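Local coordinates for protein 373aa long hypothetical citrate synthase (Sulfolobus tokodaii, PDB 1VGP) that is a predicted member of the citrate synthase family, a largely helical protein that assembles as a dimer, at residues Gly117-Leu120 and Ile121-Pro125; Tyr131-Arg135 and Lys136-Ile140; Asn152-Tyr155 and Met156-Asp160; Lys168-Asp171 and Val172-Leu176. All blocks are in the same frame, centred on the assembly; numbering follows the deposited sequence.

In the fold
The four contacts are local ones, each within a helix or at its end, and follow one another along the chain of a mostly helical citrate synthase-type subunit. Interactions 1 and 2 share helix 113-135, the first in its N-terminal half and the second at its C-terminal end, with centres about 20 Å apart. Interaction 3 ends the next helix, 149-158, and interaction 4 occupies the one after, 164-175. Interaction 3 is the hub: Pro-125 packs on Phe-153, Arg-133 reaches the carbonyl of Leu-157, and Phe-153 and Leu-154 meet Met-170. Its centre lies about 16, 12 and 15 Å from those of interactions 1, 2 and 4. Three successive helices are thereby packed together through helix 149-158.

Interaction 1: residues Gly117-Leu120 and Ile121-Pro125; sequences GIKL and ISKFP
Gly-117 O receives the backbone N-H of Ile-121 at 3.0 Å, nearly straight (164° at the hydrogen), and one residue on Ser-122 N gives its hydrogen to Ile-118 O at 2.9 Å. These are the regular bonds of an alpha helix, but the pattern slackens in the next turn. Lys-123 N makes only a weak bond to Lys-119 O and a firmer one to Leu-120 O, at 3.1 Å, coming from above that carbonyl's plane; Phe-124 N also reaches Leu-120 O, weakly. One oxygen thus serves two N-H groups just ahead of Pro-125, whose nitrogen has no hydrogen to give. This is a proline kink in helix 113-135 of the citrate synthase-type fold, buried along this part and packed against helices 58-70, 91-105, 199-210 and 327-346. Near the same carbonyl, the ring of Phe-124 turns its edge to Leu-120 O, with CD2 3.2 Å away, while its CE2 meets Leu-120 CD2 at 3.7 Å. The ring lies against helices 91-105, 199-210 and 327-346. On another flank the chains of Lys-119 and Lys-123 cross obliquely and bring their NZ atoms to 3.5 Å. Lys-119 CG sits between the backbone N and the carbonyl carbon (chi1 63°), and the chain bends again at chi2 and chi3. Each amine has its own partner: Lys-119 NZ bonds to Tyr-200 OH, and Lys-123 NZ forms a salt bridge with Glu-71, whose negative charge probably offsets part of the repulsion between the two lysines. Ser-122 OG makes a weak bond to Glu-71 O.

Interaction 2: residues Tyr131-Arg135 and Lys136-Ile140; sequences YARLR and KGLDI
Leu-138 lays its CD1 methyl over the centre of one face of the Arg-133 guanidinium, 3.6 Å from CZ, so that an aliphatic branch covers a charged plane five residues back. The turn that makes this possible is a Schellman motif closing helix 113-135. Gly-137, with positive phi (78°), is its C-prime residue; Leu-138 N bonds back to Arg-133 O at 2.9 Å and Gly-137 N to Leu-134 O at 3.0 Å, both donors lying above the carbonyl planes. Lys-136 N closes the turn before, on Ala-132 O. The arginine bends at chi2 and chi3, and its plane is held at more than one point: NE makes a weak bond to Asp-139 O at its edge, whereas NH1 has a stronger partner in Leu-157 O on helix 149-158. Asp-139 itself turns its carboxylate to Arg-83 in a salt bridge, and Arg-135 pairs with Asp-325. Beyond the glycine the chain doubles back beside Leu-134, which packs between the loop and helix 76-84. Its CD1 lies 3.6 Å from both Leu-138 O and Ile-140 N, and Leu-134 CD2 rests 3.8 Å from Ile-140 CG1.

Interaction 3: residues Asn152-Tyr155 and Met156-Asp160; sequences NFLY and MLYGD
Tyr-158 N gives a nearly straight hydrogen bond (167°) to Leu-154 O at 2.8 Å, and Met-156 N bonds to Asn-152 O at 2.9 Å; Gly-159 N adds a bond to Tyr-155 O. Together they carry the closing turns of helix 149-158, which ends where Gly-159 takes positive phi (91°). Leu-157 N is held less firmly, by weak bonds to Phe-153 O and Leu-154 O. The helix is seated in the citrate synthase-type fold between helices 113-135 and 164-175, with Phe-153 and Leu-154 both meeting Met-170 of the latter. The ring of Tyr-158 runs alongside Leu-154, pointing the same way, with Leu-154 O over one face, 3.3 Å from Tyr-158 CG; the tyrosine hydroxyl bonds to Leu-320 O. On that same face Leu-154 CB lies 3.8 Å from Tyr-158 CE2. Asn-152, with CG anti to the backbone N (chi1 179°), sets its ND2 beside Met-156 SD, 3.6 Å away, while its OD1 accepts the N-H of Asp-144. The Tyr-155 ring turns an edge toward Asp-160 C, CD1 lying 3.7 Å from it, and Asp-160 O meets the CA-H of Tyr-155 at 3.6 Å from CA.

Interaction 4: residues Lys168-Asp171 and Val172-Leu176; sequences KAMD and VTLIL
Successive i to i+4 bonds tie residues 168-171 to 172-175 in two regular alpha-helical turns, from Val-172 N to Lys-168 O at 2.8 Å through Leu-174 N to Met-170 O and Ile-175 N to Asp-171 O at 3.0 Å. A side chain joins the series at Thr-173, whose hydroxyl turns back on its own helix. OG1 lies anti to the carbonyl carbon (chi1 -62°), beside the backbone N, and donates to Ala-169 O at 2.6 Å. The threonine's N-H bonds to that same oxygen at 2.8 Å from the opposite face of the carbonyl plane, so one acceptor is gripped by two donors and the buried hydroxyl is satisfied within the helix. Met-170 extends anti to the backbone N, then bends at chi2, and this bend brings its CE over Leu-174, 3.5 Å from CD2 and 3.6 Å from CG. The two chains meet at a slant and together face helix 149-158, where Leu-174 packs on His-149 and Ser-150. Elsewhere on the helix the carboxylate of Asp-171 stands beside Ile-175, whose CD1 comes within 3.7 Å of OD2. Asp-171 OD1 finds its polar partners beyond the segment, Ser-150 OG and Phe-43 N, so that this buried acid is bonded to two separate parts of the chain. Val-172 leans on Ala-38 and on Tyr-270 of helix 262-278. A threonine hydroxyl bonded to the carbonyl four residues back, as at Thr-173, is a common arrangement in helices, here within buried helix 164-175 of the largely helical citrate synthase fold.

Interaction 1: residues Gly117-Leu120 and Ile121-Pro125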
loop_
_atom_site.group_PDB
_atom_site.type_symbol
_atom_site.label_atom_id
_atom_site.label_comp_id
_atom_site.label_asym_id
_atom_site.label_seq_id
_atom_site.Cartn_x
_atom_site.Cartn_y
_atom_site.Cartn_z
ATOM N N GLY A 117 -3.336 16.317 4.301
ATOM C CA GLY A 117 -4.348 15.801 3.390
ATOM C C GLY A 117 -4.795 16.766 2.299
ATOM O O GLY A 117 -4.859 16.375 1.134
ATOM N N ILE A 118 -5.114 18.009 2.668
ATOM C CA ILE A 118 -5.516 19.015 1.691
ATOM C C ILE A 118 -4.517 19.081 0.546
ATOM O O ILE A 118 -4.880 18.966 -0.628
ATOM C CB ILE A 118 -5.569 20.428 2.288
ATOM C CG1 ILE A 118 -6.341 20.432 3.611
ATOM C CG2 ILE A 118 -6.177 21.379 1.278
ATOM C CD1 ILE A 118 -7.757 19.984 3.499
ATOM N N LYS A 119 -3.249 19.274 0.897
ATOM C CA LYS A 119 -2.209 19.503 -0.101
ATOM C C LYS A 119 -2.070 18.305 -1.047
ATOM O O LYS A 119 -1.977 18.471 -2.264
ATOM C CB LYS A 119 -0.873 19.815 0.595
ATOM C CG LYS A 119 -0.310 18.683 1.460
ATOM C CD LYS A 119 1.153 18.356 1.113
ATOM C CE LYS A 119 1.282 17.683 -0.267
ATOM N NZ LYS A 119 2.707 17.444 -0.687
ATOM N N LEU A 120 -2.069 17.101 -0.489
ATOM C CA LEU A 120 -2.066 15.895 -1.306
ATOM C C LEU A 120 -3.223 15.900 -2.300
ATOM O O LEU A 120 -3.025 15.676 -3.498
ATOM C CB LEU A 120 -2.176 14.652 -0.418
ATOM C CG LEU A 120 -1.093 13.593 -0.589
ATOM C CD1 LEU A 120 -1.546 12.314 0.102
ATOM C CD2 LEU A 120 -0.806 13.344 -2.067
ATOM N N ILE A 121 -4.426 16.154 -1.784
ATOM C CA ILE A 121 -5.655 16.105 -2.573
ATOM C C ILE A 121 -5.567 17.081 -3.749
ATOM O O ILE A 121 -5.985 16.780 -4.867
ATOM C CB ILE A 121 -6.877 16.473 -1.682
ATOM C CG1 ILE A 121 -7.101 15.374 -0.647
ATOM C CG2 ILE A 121 -8.119 16.665 -2.532
ATOM C CD1 ILE A 121 -8.075 15.734 0.432
ATOM N N SER A 122 -5.004 18.247 -3.476
ATOM C CA SER A 122 -4.926 19.310 -4.454
ATOM C C SER A 122 -3.931 19.029 -5.582
ATOM O O SER A 122 -4.049 19.590 -6.676
ATOM C CB SER A 122 -4.557 20.614 -3.766
ATOM O OG SER A 122 -3.313 21.074 -4.247
ATOM N N LYS A 123 -2.957 18.162 -5.324
ATOM C CA LYS A 123 -1.927 17.872 -6.316
ATOM C C LYS A 123 -2.278 16.729 -7.261
ATOM O O LYS A 123 -1.672 16.604 -8.327
ATOM C CB LYS A 123 -0.600 17.550 -5.627
ATOM C CG LYS A 123 0.120 18.770 -5.064
ATOM C CD LYS A 123 1.142 18.363 -4.029
ATOM C CE LYS A 123 1.959 19.552 -3.580
ATOM N NZ LYS A 123 1.337 20.217 -2.414
ATOM N N PHE A 124 -3.239 15.888 -6.881
ATOM C CA PHE A 124 -3.602 14.745 -7.718
ATOM C C PHE A 124 -3.939 15.211 -9.124
ATOM O O PHE A 124 -3.385 14.719 -10.101
ATOM C CB PHE A 124 -4.793 13.983 -7.124
ATOM C CG PHE A 124 -4.399 12.806 -6.270
ATOM C CD1 PHE A 124 -4.650 11.509 -6.696
ATOM C CD2 PHE A 124 -3.774 12.999 -5.040
ATOM C CE1 PHE A 124 -4.288 10.418 -5.906
ATOM C CE2 PHE A 124 -3.408 11.913 -4.244
ATOM C CZ PHE A 124 -3.663 10.620 -4.677
ATOM N N PRO A 125 -4.849 16.189 -9.245
ATOM C CA PRO A 125 -5.200 16.648 -10.595
ATOM C C PRO A 125 -4.000 17.188 -11.388
ATOM O O PRO A 125 -3.903 16.968 -12.600
ATOM C CB PRO A 125 -6.289 17.700 -10.345
ATOM C CG PRO A 125 -6.134 18.089 -8.904
ATOM C CD PRO A 125 -5.652 16.861 -8.206
#

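Interaction 2: residues Tyr131-Arg135 and Lys136-Ile140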
loop_
_atom_site.group_PDB
_atom_site.type_symbol
_atom_site.label_atom_id
_atom_site.label_comp_id
_atom_site.label_asym_id
_atom_site.label_seq_id
_atom_site.Cartn_x
_atom_site.Cartn_y
_atom_site.Cartn_z
ATOM N N TYR A 131 0.733 14.641 -16.666
ATOM C CA TYR A 131 1.190 13.435 -17.328
ATOM C C TYR A 131 0.494 13.249 -18.668
ATOM O O TYR A 131 1.112 12.794 -19.635
ATOM C CB TYR A 131 0.943 12.201 -16.458
ATOM C CG TYR A 131 1.564 10.959 -17.053
ATOM C CD1 TYR A 131 2.924 10.921 -17.368
ATOM C CD2 TYR A 131 0.790 9.836 -17.340
ATOM C CE1 TYR A 131 3.495 9.793 -17.958
ATOM C CE2 TYR A 131 1.346 8.703 -17.927
ATOM C CZ TYR A 131 2.695 8.690 -18.232
ATOM O OH TYR A 131 3.250 7.563 -18.802
ATOM N N ALA A 132 -0.789 13.600 -18.715
ATOM C CA ALA A 132 -1.587 13.444 -19.920
ATOM C C ALA A 132 -1.049 14.311 -21.065
ATOM O O ALA A 132 -1.008 13.872 -22.221
ATOM C CB ALA A 132 -3.040 13.800 -19.628
ATOM N N ARG A 133 -0.633 15.535 -20.740
ATOM C CA ARG A 133 -0.033 16.429 -21.726
ATOM C C ARG A 133 1.317 15.895 -22.176
ATOM O O ARG A 133 1.555 15.680 -23.363
ATOM C CB ARG A 133 0.157 17.821 -21.126
ATOM C CG ARG A 133 -1.073 18.383 -20.432
ATOM C CD ARG A 133 -1.899 19.225 -21.384
ATOM N NE ARG A 133 -1.076 20.197 -22.090
ATOM C CZ ARG A 133 -1.549 21.087 -22.956
ATOM N NH1 ARG A 133 -2.856 21.188 -23.162
ATOM N NH2 ARG A 133 -0.711 21.869 -23.623
ATOM N N LEU A 134 2.205 15.690 -21.209
ATOM C CA LEU A 134 3.529 15.138 -21.479
ATOM C C LEU A 134 3.443 13.873 -22.326
ATOM O O LEU A 134 4.241 13.661 -23.230
ATOM C CB LEU A 134 4.229 14.824 -20.157
ATOM C CG LEU A 134 5.200 15.862 -19.597
ATOM C CD1 LEU A 134 4.872 17.246 -20.125
ATOM C CD2 LEU A 134 5.128 15.831 -18.076
ATOM N N ARG A 135 2.469 13.031 -22.021
ATOM C CA ARG A 135 2.314 11.779 -22.734
ATOM C C ARG A 135 1.954 12.070 -24.186
ATOM O O ARG A 135 2.440 11.407 -25.098
ATOM C CB ARG A 135 1.220 10.938 -22.070
ATOM C CG ARG A 135 0.891 9.658 -22.787
ATOM C CD ARG A 135 -0.532 9.255 -22.486
ATOM N NE ARG A 135 -0.569 7.976 -21.791
ATOM C CZ ARG A 135 -1.602 7.141 -21.808
ATOM N NH1 ARG A 135 -1.480 5.936 -21.264
ATOM N NH2 ARG A 135 -2.756 7.507 -22.363
ATOM N N LYS A 136 1.103 13.072 -24.393
ATOM C CA LYS A 136 0.681 13.458 -25.736
ATOM C C LYS A 136 1.685 14.397 -26.396
ATOM O O LYS A 136 1.397 14.979 -27.437
ATOM C CB LYS A 136 -0.693 14.136 -25.696
ATOM C CG LYS A 136 -1.862 13.193 -25.933
ATOM C CD LYS A 136 -3.156 13.953 -26.211
ATOM C CE LYS A 136 -3.868 14.353 -24.929
ATOM N NZ LYS A 136 -5.012 15.274 -25.189
ATOM N N GLY A 137 2.860 14.550 -25.792
ATOM C CA GLY A 137 3.910 15.340 -26.410
ATOM C C GLY A 137 3.726 16.842 -26.269
ATOM O O GLY A 137 4.463 17.624 -26.867
ATOM N N LEU A 138 2.737 17.252 -25.485
ATOM C CA LEU A 138 2.522 18.666 -25.196
ATOM C C LEU A 138 3.353 19.042 -23.980
ATOM O O LEU A 138 4.175 18.247 -23.521
ATOM C CB LEU A 138 1.041 18.922 -24.919
ATOM C CG LEU A 138 0.091 18.217 -25.887
ATOM C CD1 LEU A 138 -1.351 18.502 -25.501
ATOM C CD2 LEU A 138 0.374 18.688 -27.300
ATOM N N ASP A 139 3.150 20.243 -23.453
ATOM C CA ASP A 139 3.927 20.662 -22.298
ATOM C C ASP A 139 3.092 20.881 -21.051
ATOM O O ASP A 139 1.915 21.236 -21.124
ATOM C CB ASP A 139 4.714 21.935 -22.609
ATOM C CG ASP A 139 6.110 21.911 -22.007
ATOM O OD1 ASP A 139 6.254 21.497 -20.824
ATOM O OD2 ASP A 139 7.068 22.302 -22.716
ATOM N N ILE A 140 3.715 20.656 -19.900
ATOM C CA ILE A 140 3.106 21.015 -18.634
ATOM C C ILE A 140 2.537 22.419 -18.746
ATOM O O ILE A 140 3.227 23.360 -19.120
ATOM C CB ILE A 140 4.130 20.976 -17.488
ATOM C CG1 ILE A 140 4.644 19.548 -17.331
ATOM C CG2 ILE A 140 3.494 21.459 -16.185
ATOM C CD1 ILE A 140 5.753 19.415 -16.319
#

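Interaction 3: residues Asn152-Tyr155 and Met156-Asp160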
loop_
_atom_site.group_PDB
_atom_site.type_symbol
_atom_site.label_atom_id
_atom_site.label_comp_id
_atom_site.label_asym_id
_atom_site.label_seq_id
_atom_site.Cartn_x
_atom_site.Cartn_y
_atom_site.Cartn_z
ATOM N N ASN A 152 -9.995 24.075 -12.857
ATOM C CA ASN A 152 -8.544 24.058 -13.032
ATOM C C ASN A 152 -8.061 22.705 -13.549
ATOM O O ASN A 152 -7.109 22.634 -14.328
ATOM C CB ASN A 152 -7.847 24.386 -11.712
ATOM C CG ASN A 152 -6.328 24.349 -11.832
ATOM O OD1 ASN A 152 -5.731 25.176 -12.523
ATOM N ND2 ASN A 152 -5.700 23.388 -11.168
ATOM N N PHE A 153 -8.720 21.636 -13.113
ATOM C CA PHE A 153 -8.401 20.308 -13.619
ATOM C C PHE A 153 -8.500 20.303 -15.136
ATOM O O PHE A 153 -7.554 19.935 -15.820
ATOM C CB PHE A 153 -9.353 19.253 -13.028
ATOM C CG PHE A 153 -8.769 17.861 -12.962
ATOM C CD1 PHE A 153 -7.833 17.432 -13.894
ATOM C CD2 PHE A 153 -9.174 16.970 -11.975
ATOM C CE1 PHE A 153 -7.311 16.137 -13.843
ATOM C CE2 PHE A 153 -8.655 15.675 -11.922
ATOM C CZ PHE A 153 -7.728 15.258 -12.852
ATOM N N LEU A 154 -9.642 20.724 -15.664
ATOM C CA LEU A 154 -9.846 20.720 -17.109
ATOM C C LEU A 154 -8.936 21.740 -17.792
ATOM O O LEU A 154 -8.431 21.505 -18.899
ATOM C CB LEU A 154 -11.309 21.028 -17.431
ATOM C CG LEU A 154 -12.328 20.003 -16.938
ATOM C CD1 LEU A 154 -13.684 20.289 -17.579
ATOM C CD2 LEU A 154 -11.852 18.593 -17.275
ATOM N N TYR A 155 -8.727 22.868 -17.119
ATOM C CA TYR A 155 -7.783 23.867 -17.590
ATOM C C TYR A 155 -6.410 23.263 -17.881
ATOM O O TYR A 155 -5.872 23.434 -18.983
ATOM C CB TYR A 155 -7.633 24.990 -16.560
ATOM C CG TYR A 155 -6.466 25.910 -16.855
ATOM C CD1 TYR A 155 -6.326 26.513 -18.109
ATOM C CD2 TYR A 155 -5.490 26.157 -15.891
ATOM C CE1 TYR A 155 -5.239 27.335 -18.392
ATOM C CE2 TYR A 155 -4.400 26.977 -16.163
ATOM C CZ TYR A 155 -4.279 27.564 -17.412
ATOM O OH TYR A 155 -3.200 28.372 -17.679
ATOM N N MET A 156 -5.844 22.572 -16.891
ATOM C CA MET A 156 -4.498 22.021 -17.020
ATOM C C MET A 156 -4.462 20.896 -18.043
ATOM O O MET A 156 -3.396 20.478 -18.471
ATOM C CB MET A 156 -3.990 21.496 -15.676
ATOM C CG MET A 156 -3.923 22.526 -14.570
ATOM S SD MET A 156 -3.139 21.848 -13.088
ATOM C CE MET A 156 -4.463 20.861 -12.396
ATOM N N LEU A 157 -5.629 20.403 -18.430
ATOM C CA LEU A 157 -5.699 19.344 -19.426
ATOM C C LEU A 157 -5.749 19.962 -20.811
ATOM O O LEU A 157 -4.986 19.575 -21.702
ATOM C CB LEU A 157 -6.939 18.462 -19.189
ATOM C CG LEU A 157 -6.870 16.993 -19.598
ATOM C CD1 LEU A 157 -7.065 16.881 -21.087
ATOM C CD2 LEU A 157 -5.530 16.391 -19.206
ATOM N N TYR A 158 -6.641 20.937 -20.990
ATOM C CA TYR A 158 -6.843 21.560 -22.305
ATOM C C TYR A 158 -5.797 22.655 -22.605
ATOM O O TYR A 158 -5.454 22.896 -23.761
ATOM C CB TYR A 158 -8.235 22.198 -22.404
ATOM C CG TYR A 158 -9.438 21.368 -21.993
ATOM C CD1 TYR A 158 -9.475 19.982 -22.155
ATOM C CD2 TYR A 158 -10.588 22.005 -21.508
ATOM C CE1 TYR A 158 -10.632 19.255 -21.843
ATOM C CE2 TYR A 158 -11.739 21.296 -21.198
ATOM C CZ TYR A 158 -11.761 19.919 -21.368
ATOM O OH TYR A 158 -12.916 19.222 -21.065
ATOM N N GLY A 159 -5.320 23.335 -21.568
ATOM C CA GLY A 159 -4.523 24.521 -21.800
ATOM C C GLY A 159 -5.353 25.792 -21.837
ATOM O O GLY A 159 -4.821 26.893 -21.714
ATOM N N ASP A 160 -6.662 25.637 -22.004
ATOM C CA ASP A 160 -7.591 26.764 -21.967
ATOM C C ASP A 160 -8.697 26.527 -20.948
ATOM O O ASP A 160 -8.968 25.382 -20.579
ATOM C CB ASP A 160 -8.216 26.976 -23.343
ATOM C CG ASP A 160 -7.376 27.871 -24.228
ATOM O OD1 ASP A 160 -7.897 28.341 -25.262
ATOM O OD2 ASP A 160 -6.195 28.104 -23.890
#

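Interaction 4: residues Lys168-Asp171 and Val172-Leu176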
loop_
_atom_site.group_PDB
_atom_site.type_symbol
_atom_site.label_atom_id
_atom_site.label_comp_id
_atom_site.label_asym_id
_atom_site.label_seq_id
_atom_site.Cartn_x
_atom_site.Cartn_y
_atom_site.Cartn_z
ATOM N N LYS A 168 -18.796 22.104 -14.726
ATOM C CA LYS A 168 -19.883 21.690 -13.845
ATOM C C LYS A 168 -19.887 20.174 -13.778
ATOM O O LYS A 168 -19.879 19.577 -12.693
ATOM C CB LYS A 168 -21.228 22.157 -14.397
ATOM C CG LYS A 168 -22.232 22.542 -13.340
ATOM C CD LYS A 168 -22.422 21.472 -12.279
ATOM C CE LYS A 168 -23.621 21.818 -11.379
ATOM N NZ LYS A 168 -23.394 21.583 -9.925
ATOM N N ALA A 169 -19.899 19.579 -14.970
ATOM C CA ALA A 169 -19.911 18.141 -15.155
ATOM C C ALA A 169 -18.707 17.513 -14.477
ATOM O O ALA A 169 -18.825 16.493 -13.797
ATOM C CB ALA A 169 -19.910 17.809 -16.643
ATOM N N MET A 170 -17.543 18.123 -14.657
ATOM C CA MET A 170 -16.348 17.611 -14.010
ATOM C C MET A 170 -16.557 17.647 -12.501
ATOM O O MET A 170 -16.263 16.680 -11.793
ATOM C CB MET A 170 -15.132 18.456 -14.396
ATOM C CG MET A 170 -13.819 17.949 -13.813
ATOM S SD MET A 170 -13.351 16.313 -14.429
ATOM C CE MET A 170 -12.169 15.854 -13.227
ATOM N N ASP A 171 -17.080 18.769 -12.022
ATOM C CA ASP A 171 -17.226 18.997 -10.598
ATOM C C ASP A 171 -18.196 17.983 -9.987
ATOM O O ASP A 171 -17.914 17.360 -8.952
ATOM C CB ASP A 171 -17.735 20.423 -10.348
ATOM C CG ASP A 171 -17.573 20.852 -8.900
ATOM O OD1 ASP A 171 -16.428 20.873 -8.427
ATOM O OD2 ASP A 171 -18.578 21.157 -8.231
ATOM N N VAL A 172 -19.344 17.811 -10.632
ATOM C CA VAL A 172 -20.322 16.893 -10.102
ATOM C C VAL A 172 -19.770 15.473 -10.222
ATOM O O VAL A 172 -19.986 14.649 -9.337
ATOM C CB VAL A 172 -21.677 17.035 -10.834
ATOM C CG1 VAL A 172 -21.459 17.036 -12.311
ATOM C CG2 VAL A 172 -22.609 15.905 -10.451
ATOM N N THR A 173 -19.028 15.194 -11.288
ATOM C CA THR A 173 -18.468 13.860 -11.480
ATOM C C THR A 173 -17.504 13.498 -10.358
ATOM O O THR A 173 -17.518 12.371 -9.834
ATOM C CB THR A 173 -17.708 13.728 -12.814
ATOM O OG1 THR A 173 -18.598 13.942 -13.913
ATOM C CG2 THR A 173 -17.102 12.335 -12.936
ATOM N N LEU A 174 -16.653 14.450 -9.988
ATOM C CA LEU A 174 -15.711 14.206 -8.896
ATOM C C LEU A 174 -16.455 14.071 -7.568
ATOM O O LEU A 174 -16.089 13.240 -6.741
ATOM C CB LEU A 174 -14.687 15.341 -8.807
ATOM C CG LEU A 174 -13.719 15.513 -9.981
ATOM C CD1 LEU A 174 -12.775 16.646 -9.666
ATOM C CD2 LEU A 174 -12.953 14.231 -10.232
ATOM N N ILE A 175 -17.494 14.887 -7.368
ATOM C CA ILE A 175 -18.295 14.816 -6.149
ATOM C C ILE A 175 -18.833 13.394 -5.975
ATOM O O ILE A 175 -18.743 12.810 -4.891
ATOM C CB ILE A 175 -19.484 15.810 -6.201
ATOM C CG1 ILE A 175 -18.994 17.224 -5.876
ATOM C CG2 ILE A 175 -20.588 15.385 -5.235
ATOM C CD1 ILE A 175 -19.978 18.313 -6.271
ATOM N N LEU A 176 -19.369 12.847 -7.064
ATOM C CA LEU A 176 -19.970 11.520 -7.059
ATOM C C LEU A 176 -18.980 10.394 -6.756
ATOM O O LEU A 176 -19.394 9.268 -6.483
ATOM C CB LEU A 176 -20.644 11.237 -8.403
ATOM C CG LEU A 176 -21.787 12.158 -8.825
ATOM C CD1 LEU A 176 -22.312 11.719 -10.186
ATOM C CD2 LEU A 176 -22.888 12.129 -7.784
#